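Local coordinates for putative lipase (Bacteroides thetaiotaomicron VPI-5482, PDB 3BZW), which probably hydrolyses ester bonds of lipids as a GDSL-like member of the SGNH hydrolases, possibly with lysophospholipase activity, at residues V219-Y232 and R240-T254. Residues are numbered along the deposited sequence; the frame is centred on the assembly and turned at random.
With ACT (acetate ion), chain G.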
ATOM      1  N   VAL A 219      -6.106  27.145  -4.420  1.00  5.40           N
ATOM      2  CA  VAL A 219      -5.755  28.102  -5.471  1.00  4.35           C
ATOM      3  C   VAL A 219      -5.387  29.532  -5.090  1.00  4.08           C
ATOM      4  O   VAL A 219      -4.665  30.193  -5.842  1.00  4.42           O
ATOM      5  CB  VAL A 219      -6.830  28.139  -6.583  1.00  6.03           C
ATOM      6  CG1 VAL A 219      -6.928  26.762  -7.236  1.00  7.93           C
ATOM      7  CG2 VAL A 219      -8.177  28.568  -6.020  1.00  4.40           C
ATOM      8  N   THR A 220      -5.856  30.022  -3.945  1.00  3.14           N
ATOM      9  CA  THR A 220      -5.498  31.382  -3.530  1.00  4.32           C
ATOM     10  C   THR A 220      -4.010  31.411  -3.173  1.00  4.04           C
ATOM     11  O   THR A 220      -3.356  32.454  -3.256  1.00  2.25           O
ATOM     12  CB  THR A 220      -6.294  31.848  -2.287  1.00  5.11           C
ATOM     13  OG1 THR A 220      -6.020  30.974  -1.186  1.00  5.49           O
ATOM     14  CG2 THR A 220      -7.787  31.845  -2.574  1.00  4.82           C
ATOM     15  N   GLY A 221      -3.486  30.255  -2.774  1.00  4.27           N
ATOM     16  CA  GLY A 221      -2.085  30.160  -2.406  1.00  4.01           C
ATOM     17  C   GLY A 221      -1.780  30.923  -1.128  1.00  5.20           C
ATOM     18  O   GLY A 221      -0.630  31.248  -0.850  1.00  3.94           O
HETATM   19  N   MSE A 222      -2.814  31.207  -0.345  1.00  4.45           N
HETATM   20  CA  MSE A 222      -2.647  31.952   0.901  1.00  5.56           C
HETATM   21  C   MSE A 222      -2.731  31.060   2.141  1.00  5.15           C
HETATM   22  O   MSE A 222      -3.794  30.529   2.458  1.00  6.38           O
HETATM   23  CB  MSE A 222      -3.706  33.064   0.984  1.00  6.45           C
HETATM   24  CG  MSE A 222      -3.480  34.217   0.008  1.00  8.45           C
HETATM   25 SE   MSE A 222      -5.053  35.334  -0.293  1.00 17.93          SE
HETATM   26  CE  MSE A 222      -5.702  35.443   1.532  1.00 10.99           C
ATOM     27  N   ASN A 223      -1.610  30.912   2.846  1.00  4.81           N
ATOM     28  CA  ASN A 223      -1.565  30.085   4.054  1.00  4.05           C
ATOM     29  C   ASN A 223      -0.980  30.870   5.227  1.00  4.61           C
ATOM     30  O   ASN A 223       0.236  31.056   5.314  1.00  5.31           O
ATOM     31  CB  ASN A 223      -0.706  28.840   3.801  1.00  4.72           C
ATOM     32  CG  ASN A 223      -0.802  27.821   4.924  1.00  5.88           C
ATOM     33  OD1 ASN A 223      -1.279  28.125   6.022  1.00  6.02           O
ATOM     34  ND2 ASN A 223      -0.339  26.605   4.655  1.00  5.70           N
ATOM     35  N   PRO A 224      -1.838  31.332   6.156  1.00  4.20           N
ATOM     36  CA  PRO A 224      -1.360  32.093   7.313  1.00  5.34           C
ATOM     37  C   PRO A 224      -0.472  31.281   8.264  1.00  6.71           C
ATOM     38  O   PRO A 224       0.131  31.838   9.182  1.00  4.94           O
ATOM     39  CB  PRO A 224      -2.658  32.579   7.966  1.00  4.71           C
ATOM     40  CG  PRO A 224      -3.614  31.468   7.668  1.00  4.99           C
ATOM     41  CD  PRO A 224      -3.297  31.133   6.219  1.00  4.09           C
HETATM   42  N   MSE A 225      -0.390  29.970   8.043  1.00  6.81           N
HETATM   43  CA  MSE A 225       0.453  29.125   8.880  1.00  6.47           C
HETATM   44  C   MSE A 225       1.919  29.351   8.514  1.00  6.66           C
HETATM   45  O   MSE A 225       2.820  28.935   9.235  1.00  6.64           O
HETATM   46  CB  MSE A 225       0.074  27.647   8.719  1.00  7.39           C
HETATM   47  CG  MSE A 225      -1.269  27.282   9.335  1.00  8.27           C
HETATM   48 SE   MSE A 225      -1.423  27.704  11.237  1.00 17.74          SE
HETATM   49  CE  MSE A 225      -0.402  26.216  11.944  1.00 14.76           C
ATOM     50  N   VAL A 226       2.141  29.996   7.373  1.00  6.28           N
ATOM     51  CA  VAL A 226       3.484  30.340   6.921  1.00  6.69           C
ATOM     52  C   VAL A 226       3.590  31.830   7.235  1.00  7.32           C
ATOM     53  O   VAL A 226       2.981  32.655   6.556  1.00  7.95           O
ATOM     54  CB  VAL A 226       3.657  30.112   5.397  1.00  7.88           C
ATOM     55  CG1 VAL A 226       5.065  30.530   4.963  1.00  8.71           C
ATOM     56  CG2 VAL A 226       3.410  28.652   5.056  1.00  8.37           C
ATOM     57  N   GLU A 227       4.344  32.155   8.281  1.00  7.91           N
ATOM     58  CA  GLU A 227       4.520  33.528   8.744  1.00  9.79           C
ATOM     59  C   GLU A 227       4.705  34.586   7.668  1.00  7.95           C
ATOM     60  O   GLU A 227       4.107  35.658   7.744  1.00  6.01           O
ATOM     61  CB  GLU A 227       5.689  33.597   9.727  1.00 14.43           C
ATOM     62  CG  GLU A 227       5.343  33.124  11.130  1.00 24.87           C
ATOM     63  CD  GLU A 227       6.574  32.970  12.008  1.00 29.96           C
ATOM     64  OE1 GLU A 227       7.501  33.802  11.888  1.00 31.28           O
ATOM     65  OE2 GLU A 227       6.608  32.023  12.824  1.00 35.10           O
ATOM     66  N   GLU A 228       5.538  34.289   6.675  1.00  6.69           N
ATOM     67  CA  GLU A 228       5.801  35.236   5.597  1.00  5.66           C
ATOM     68  C   GLU A 228       4.545  35.619   4.808  1.00  4.74           C
ATOM     69  O   GLU A 228       4.496  36.685   4.193  1.00  4.52           O
ATOM     70  CB  GLU A 228       6.858  34.671   4.642  1.00  6.20           C
ATOM     71  CG  GLU A 228       8.269  34.536   5.232  1.00  9.02           C
ATOM     72  CD  GLU A 228       8.365  33.516   6.358  1.00 11.13           C
ATOM     73  OE1 GLU A 228       7.660  32.489   6.299  1.00  5.94           O
ATOM     74  OE2 GLU A 228       9.167  33.733   7.294  1.00 13.30           O
ATOM     75  N   GLN A 229       3.527  34.762   4.821  1.00  4.44           N
ATOM     76  CA  GLN A 229       2.297  35.073   4.088  1.00  2.44           C
ATOM     77  C   GLN A 229       1.251  35.815   4.922  1.00  3.98           C
ATOM     78  O   GLN A 229       0.129  36.057   4.457  1.00  2.79           O
ATOM     79  CB  GLN A 229       1.687  33.795   3.495  1.00  3.60           C
ATOM     80  CG  GLN A 229       2.564  33.146   2.434  1.00  2.58           C
ATOM     81  CD  GLN A 229       1.785  32.240   1.489  1.00  4.79           C
ATOM     82  OE1 GLN A 229       1.226  31.218   1.900  1.00  4.22           O
ATOM     83  NE2 GLN A 229       1.742  32.617   0.212  1.00  3.46           N
ATOM     84  N   LEU A 230       1.609  36.186   6.149  1.00  4.63           N
ATOM     85  CA  LEU A 230       0.673  36.910   7.005  1.00  5.40           C
ATOM     86  C   LEU A 230       0.454  38.323   6.468  1.00  6.21           C
ATOM     87  O   LEU A 230      -0.379  39.073   6.979  1.00  4.07           O
ATOM     88  CB  LEU A 230       1.177  36.943   8.456  1.00  5.30           C
ATOM     89  CG  LEU A 230       1.037  35.606   9.206  1.00  7.19           C
ATOM     90  CD1 LEU A 230       1.671  35.694  10.591  1.00  8.62           C
ATOM     91  CD2 LEU A 230      -0.443  35.244   9.328  1.00  7.41           C
ATOM     92  N   ILE A 231       1.203  38.676   5.425  1.00  6.19           N
ATOM     93  CA  ILE A 231       1.061  39.976   4.784  1.00  5.40           C
ATOM     94  C   ILE A 231      -0.335  40.059   4.169  1.00  5.11           C
ATOM     95  O   ILE A 231      -0.801  41.139   3.821  1.00  4.72           O
ATOM     96  CB  ILE A 231       2.088  40.172   3.642  1.00  4.19           C
ATOM     97  CG1 ILE A 231       2.014  38.987   2.672  1.00  4.84           C
ATOM     98  CG2 ILE A 231       3.489  40.328   4.211  1.00  6.09           C
ATOM     99  CD1 ILE A 231       2.946  39.104   1.478  1.00  4.85           C
ATOM    100  N   TYR A 232      -0.990  38.908   4.031  1.00  4.74           N
ATOM    101  CA  TYR A 232      -2.331  38.838   3.459  1.00  3.95           C
ATOM    102  C   TYR A 232      -3.438  38.814   4.510  1.00  5.30           C
ATOM    103  O   TYR A 232      -4.620  38.733   4.168  1.00  5.06           O
ATOM    104  CB  TYR A 232      -2.466  37.591   2.586  1.00  4.90           C
ATOM    105  CG  TYR A 232      -1.665  37.638   1.309  1.00  5.04           C
ATOM    106  CD1 TYR A 232      -1.928  38.599   0.338  1.00  4.56           C
ATOM    107  CD2 TYR A 232      -0.660  36.703   1.060  1.00  4.93           C
ATOM    108  CE1 TYR A 232      -1.215  38.631  -0.857  1.00  4.57           C
ATOM    109  CE2 TYR A 232       0.057  36.724  -0.130  1.00  5.59           C
ATOM    110  CZ  TYR A 232      -0.225  37.690  -1.082  1.00  4.48           C
ATOM    111  OH  TYR A 232       0.489  37.722  -2.255  1.00  6.03           O
ATOM    112  N   ARG A 240      -5.111  36.247  12.481  1.00  5.30           N
ATOM    113  CA  ARG A 240      -4.499  35.562  11.352  1.00  5.47           C
ATOM    114  C   ARG A 240      -5.578  34.718  10.681  1.00  4.18           C
ATOM    115  O   ARG A 240      -5.288  33.699  10.049  1.00  3.38           O
ATOM    116  CB  ARG A 240      -3.344  34.676  11.834  1.00  3.69           C
ATOM    117  CG  ARG A 240      -2.274  35.444  12.593  1.00  5.59           C
ATOM    118  CD  ARG A 240      -1.083  34.567  12.944  1.00  7.88           C
ATOM    119  NE  ARG A 240      -0.177  35.257  13.859  1.00  9.39           N
ATOM    120  CZ  ARG A 240       0.951  34.739  14.327  1.00 14.45           C
ATOM    121  NH1 ARG A 240       1.322  33.517  13.964  1.00 13.18           N
ATOM    122  NH2 ARG A 240       1.704  35.441  15.167  1.00 15.00           N
ATOM    123  N   LEU A 241      -6.825  35.162  10.836  1.00  3.78           N
ATOM    124  CA  LEU A 241      -7.991  34.488  10.261  1.00  4.04           C
ATOM    125  C   LEU A 241      -8.576  35.299   9.106  1.00  5.49           C
ATOM    126  O   LEU A 241      -8.792  34.777   8.013  1.00  7.14           O
ATOM    127  CB  LEU A 241      -9.070  34.283  11.337  1.00  3.32           C
ATOM    128  CG  LEU A 241     -10.493  33.913  10.885  1.00  2.77           C
ATOM    129  CD1 LEU A 241     -10.488  32.540  10.210  1.00  2.99           C
ATOM    130  CD2 LEU A 241     -11.431  33.908  12.089  1.00  2.66           C
ATOM    131  N   HIS A 242      -8.827  36.581   9.348  1.00  4.47           N
ATOM    132  CA  HIS A 242      -9.397  37.435   8.313  1.00  6.80           C
ATOM    133  C   HIS A 242      -8.352  38.091   7.417  1.00  5.80           C
ATOM    134  O   HIS A 242      -7.416  38.736   7.895  1.00  6.19           O
ATOM    135  CB  HIS A 242     -10.271  38.525   8.940  1.00  6.83           C
ATOM    136  CG  HIS A 242     -11.331  37.997   9.856  1.00  8.66           C
ATOM    137  ND1 HIS A 242     -11.308  38.204  11.219  1.00 10.52           N
ATOM    138  CD2 HIS A 242     -12.457  37.289   9.602  1.00  9.99           C
ATOM    139  CE1 HIS A 242     -12.378  37.652  11.764  1.00 10.78           C
ATOM    140  NE2 HIS A 242     -13.092  37.091  10.805  1.00 10.67           N
ATOM    141  N   PRO A 243      -8.497  37.924   6.096  1.00  5.75           N
ATOM    142  CA  PRO A 243      -7.553  38.520   5.150  1.00  6.13           C
ATOM    143  C   PRO A 243      -7.645  40.049   5.194  1.00  6.53           C
ATOM    144  O   PRO A 243      -8.709  40.606   5.504  1.00  6.43           O
ATOM    145  CB  PRO A 243      -8.030  37.976   3.805  1.00  6.79           C
ATOM    146  CG  PRO A 243      -8.638  36.655   4.164  1.00  6.42           C
ATOM    147  CD  PRO A 243      -9.409  36.993   5.411  1.00  5.91           C
ATOM    148  N   ASP A 244      -6.537  40.726   4.912  1.00  5.25           N
ATOM    149  CA  ASP A 244      -6.575  42.181   4.867  1.00  5.57           C
ATOM    150  C   ASP A 244      -6.869  42.515   3.411  1.00  5.47           C
ATOM    151  O   ASP A 244      -7.116  41.611   2.608  1.00  5.32           O
ATOM    152  CB  ASP A 244      -5.247  42.811   5.314  1.00  4.44           C
ATOM    153  CG  ASP A 244      -4.041  42.262   4.576  1.00  3.47           C
ATOM    154  OD1 ASP A 244      -4.194  41.650   3.496  1.00  4.39           O
ATOM    155  OD2 ASP A 244      -2.912  42.465   5.084  1.00  4.30           O
ATOM    156  N   THR A 245      -6.852  43.797   3.064  1.00  4.27           N
ATOM    157  CA  THR A 245      -7.134  44.199   1.695  1.00  4.65           C
ATOM    158  C   THR A 245      -6.218  43.489   0.699  1.00  6.02           C
ATOM    159  O   THR A 245      -6.677  43.025  -0.351  1.00  5.33           O
ATOM    160  CB  THR A 245      -7.008  45.733   1.540  1.00  4.94           C
ATOM    161  OG1 THR A 245      -8.109  46.363   2.212  1.00  2.97           O
ATOM    162  CG2 THR A 245      -7.015  46.132   0.069  1.00  5.65           C
ATOM    163  N   LYS A 246      -4.931  43.389   1.028  1.00  4.98           N
ATOM    164  CA  LYS A 246      -3.981  42.724   0.136  1.00  5.18           C
ATOM    165  C   LYS A 246      -4.427  41.281  -0.116  1.00  4.97           C
ATOM    166  O   LYS A 246      -4.336  40.788  -1.240  1.00  4.02           O
ATOM    167  CB  LYS A 246      -2.569  42.754   0.740  1.00  6.76           C
ATOM    168  CG  LYS A 246      -1.454  42.312  -0.221  1.00  8.60           C
ATOM    169  CD  LYS A 246      -0.076  42.460   0.421  1.00  7.20           C
ATOM    170  CE  LYS A 246       1.044  42.112  -0.557  1.00  9.55           C
ATOM    171  NZ  LYS A 246       1.103  43.065  -1.705  1.00  8.77           N
ATOM    172  N   GLY A 247      -4.927  40.619   0.928  1.00  5.13           N
ATOM    173  CA  GLY A 247      -5.389  39.246   0.792  1.00  4.34           C
ATOM    174  C   GLY A 247      -6.677  39.162  -0.008  1.00  5.88           C
ATOM    175  O   GLY A 247      -6.871  38.240  -0.804  1.00  4.40           O
ATOM    176  N   GLN A 248      -7.561  40.130   0.212  1.00  4.33           N
ATOM    177  CA  GLN A 248      -8.837  40.192  -0.498  1.00  4.01           C
ATOM    178  C   GLN A 248      -8.598  40.403  -1.992  1.00  4.03           C
ATOM    179  O   GLN A 248      -9.343  39.889  -2.829  1.00  4.54           O
ATOM    180  CB  GLN A 248      -9.689  41.344   0.047  1.00  2.30           C
ATOM    181  CG  GLN A 248     -10.265  41.124   1.443  1.00  1.06           C
ATOM    182  CD  GLN A 248     -11.421  40.131   1.463  1.00  5.20           C
ATOM    183  OE1 GLN A 248     -12.026  39.841   0.431  1.00  5.95           O
ATOM    184  NE2 GLN A 248     -11.739  39.621   2.647  1.00  5.84           N
ATOM    185  N   GLU A 249      -7.558  41.162  -2.326  1.00  5.08           N
ATOM    186  CA  GLU A 249      -7.248  41.425  -3.723  1.00  4.43           C
ATOM    187  C   GLU A 249      -6.657  40.186  -4.398  1.00  4.57           C
ATOM    188  O   GLU A 249      -6.954  39.908  -5.559  1.00  3.40           O
ATOM    189  CB  GLU A 249      -6.297  42.627  -3.842  1.00  7.39           C
ATOM    190  CG  GLU A 249      -5.881  42.939  -5.276  1.00  8.90           C
ATOM    191  CD  GLU A 249      -5.475  44.394  -5.484  1.00 13.08           C
ATOM    192  OE1 GLU A 249      -4.910  45.005  -4.553  1.00 11.43           O
ATOM    193  OE2 GLU A 249      -5.709  44.922  -6.595  1.00 13.39           O
ATOM    194  N   ARG A 250      -5.826  39.435  -3.678  1.00  4.18           N
ATOM    195  CA  ARG A 250      -5.257  38.222  -4.257  1.00  3.62           C
ATOM    196  C   ARG A 250      -6.405  37.229  -4.457  1.00  4.14           C
ATOM    197  O   ARG A 250      -6.465  36.521  -5.465  1.00  4.26           O
ATOM    198  CB  ARG A 250      -4.177  37.635  -3.335  1.00  3.37           C
ATOM    199  CG  ARG A 250      -3.635  36.287  -3.810  1.00  4.00           C
ATOM    200  CD  ARG A 250      -2.223  36.009  -3.313  1.00  4.60           C
ATOM    201  NE  ARG A 250      -1.757  34.700  -3.775  1.00  5.31           N
ATOM    202  CZ  ARG A 250      -0.483  34.324  -3.820  1.00  5.18           C
ATOM    203  NH1 ARG A 250       0.479  35.156  -3.434  1.00  1.17           N
ATOM    204  NH2 ARG A 250      -0.171  33.112  -4.264  1.00  4.66           N
HETATM  205  N   MSE A 251      -7.327  37.199  -3.500  1.00  4.27           N
HETATM  206  CA  MSE A 251      -8.497  36.321  -3.582  1.00  7.32           C
HETATM  207  C   MSE A 251      -9.335  36.674  -4.810  1.00  6.59           C
HETATM  208  O   MSE A 251      -9.715  35.801  -5.594  1.00  5.96           O
HETATM  209  CB  MSE A 251      -9.365  36.481  -2.330  1.00  8.30           C
HETATM  210  CG  MSE A 251      -8.821  35.795  -1.088  1.00 14.62           C
HETATM  211 SE   MSE A 251      -9.658  36.463   0.535  1.00 27.75          SE
HETATM  212  CE  MSE A 251     -11.501  36.146   0.064  1.00 21.05           C
ATOM    213  N   ALA A 252      -9.619  37.964  -4.967  1.00  5.73           N
ATOM    214  CA  ALA A 252     -10.422  38.448  -6.087  1.00  5.86           C
ATOM    215  C   ALA A 252      -9.762  38.158  -7.428  1.00  5.48           C
ATOM    216  O   ALA A 252     -10.417  37.709  -8.374  1.00  6.55           O
ATOM    217  CB  ALA A 252     -10.675  39.952  -5.939  1.00  5.81           C
ATOM    218  N   ARG A 253      -8.459  38.405  -7.514  1.00  6.13           N
ATOM    219  CA  ARG A 253      -7.749  38.161  -8.762  1.00  7.03           C
ATOM    220  C   ARG A 253      -7.751  36.665  -9.081  1.00  6.49           C
ATOM    221  O   ARG A 253      -7.832  36.263 -10.246  1.00  5.15           O
ATOM    222  CB  ARG A 253      -6.312  38.674  -8.665  1.00  9.04           C
ATOM    223  CG  ARG A 253      -5.713  39.005 -10.013  1.00 13.75           C
ATOM    224  CD  ARG A 253      -6.326  40.275 -10.575  1.00 15.00           C
ATOM    225  NE  ARG A 253      -6.144  40.354 -12.019  1.00 18.88           N
ATOM    226  CZ  ARG A 253      -6.538  41.379 -12.766  1.00 20.47           C
ATOM    227  NH1 ARG A 253      -7.135  42.425 -12.204  1.00 18.40           N
ATOM    228  NH2 ARG A 253      -6.344  41.354 -14.080  1.00 19.06           N
ATOM    229  N   THR A 254      -7.659  35.844  -8.041  1.00  5.54           N
ATOM    230  CA  THR A 254      -7.671  34.394  -8.217  1.00  5.50           C
ATOM    231  C   THR A 254      -9.043  34.010  -8.752  1.00  5.53           C
ATOM    232  O   THR A 254      -9.169  33.287  -9.739  1.00  6.46           O
ATOM    233  CB  THR A 254      -7.438  33.671  -6.872  1.00  6.03           C
ATOM    234  OG1 THR A 254      -6.120  33.966  -6.397  1.00  5.28           O
ATOM    235  CG2 THR A 254      -7.590  32.161  -7.031  1.00  5.50           C
TER
HETATM  236  C   ACT G 301     -15.889  34.872  10.425  1.00  9.06           C
HETATM  237  O   ACT G 301     -15.357  35.432  11.367  1.00  9.73           O
HETATM  238  OXT ACT G 301     -17.094  34.967  10.265  1.00  8.64           O
HETATM  239  CH3 ACT G 301     -15.058  34.078   9.449  1.00  7.95           C
HETATM  240  O   HOH W   1      -1.661  30.914  -5.658  1.00  3.67           O
HETATM  241  O   HOH W   2      -4.213  32.268  -7.558  1.00  7.23           O
HETATM  242  O   HOH W   3       0.513  31.672  11.848  1.00  8.20           O
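R250 reaches from helix 245-258 to Y232 and to the turn at T220, and its chain can be followed atom by atom. CB and CG both pass the selenium of M222, at 3.9 Å from R250 CG to M222 SE. R250 CD lies close to the phenol, 3.4 Å from Y232 CZ. R250 NE then donates to T220 O at 2.8 Å. That bond is bent (135° at the hydrogen), the oxygen tilted from the guanidinium plane. R250 NH1 donates to Y232 OH at 2.8 Å, in that plane, with ring and guanidinium 83° apart. NH2 meets a water that also bonds V219 O, and it donates to K161 O of the second subunit. CG anti to the backbone N (chi1 174°) and an extended chain carry the group this far. Replacement by alanine is likely to leave T220 O, Y232 OH and K161 O of the second subunit without these donors and open a gap beside M222.

In this SGNH hydrolase fold, D239 and H242 are probably the catalytic-triad Asp and His, as in relatives: H242 ND1 bonds D239 OD2, while NE2 donates to an acetate, probably from the crystallisation liquor. S35 N, G68 N and N99 ND2 also hold it, consistent with the family's oxyanion hole. Just beyond, Y232 O receives D244 N at 2.9 Å, the donor standing above the carbonyl plane, and D244 OD1 N-caps the helix by accepting from G247 N. G247 CA makes a CA-H...O contact with Y232 O (3.5 Å). At the far end, L230 CD1 lies over one face of the R240 guanidinium, offset toward the rim; R240 NE donates to A236 O, and a water links NH1 to P224 O.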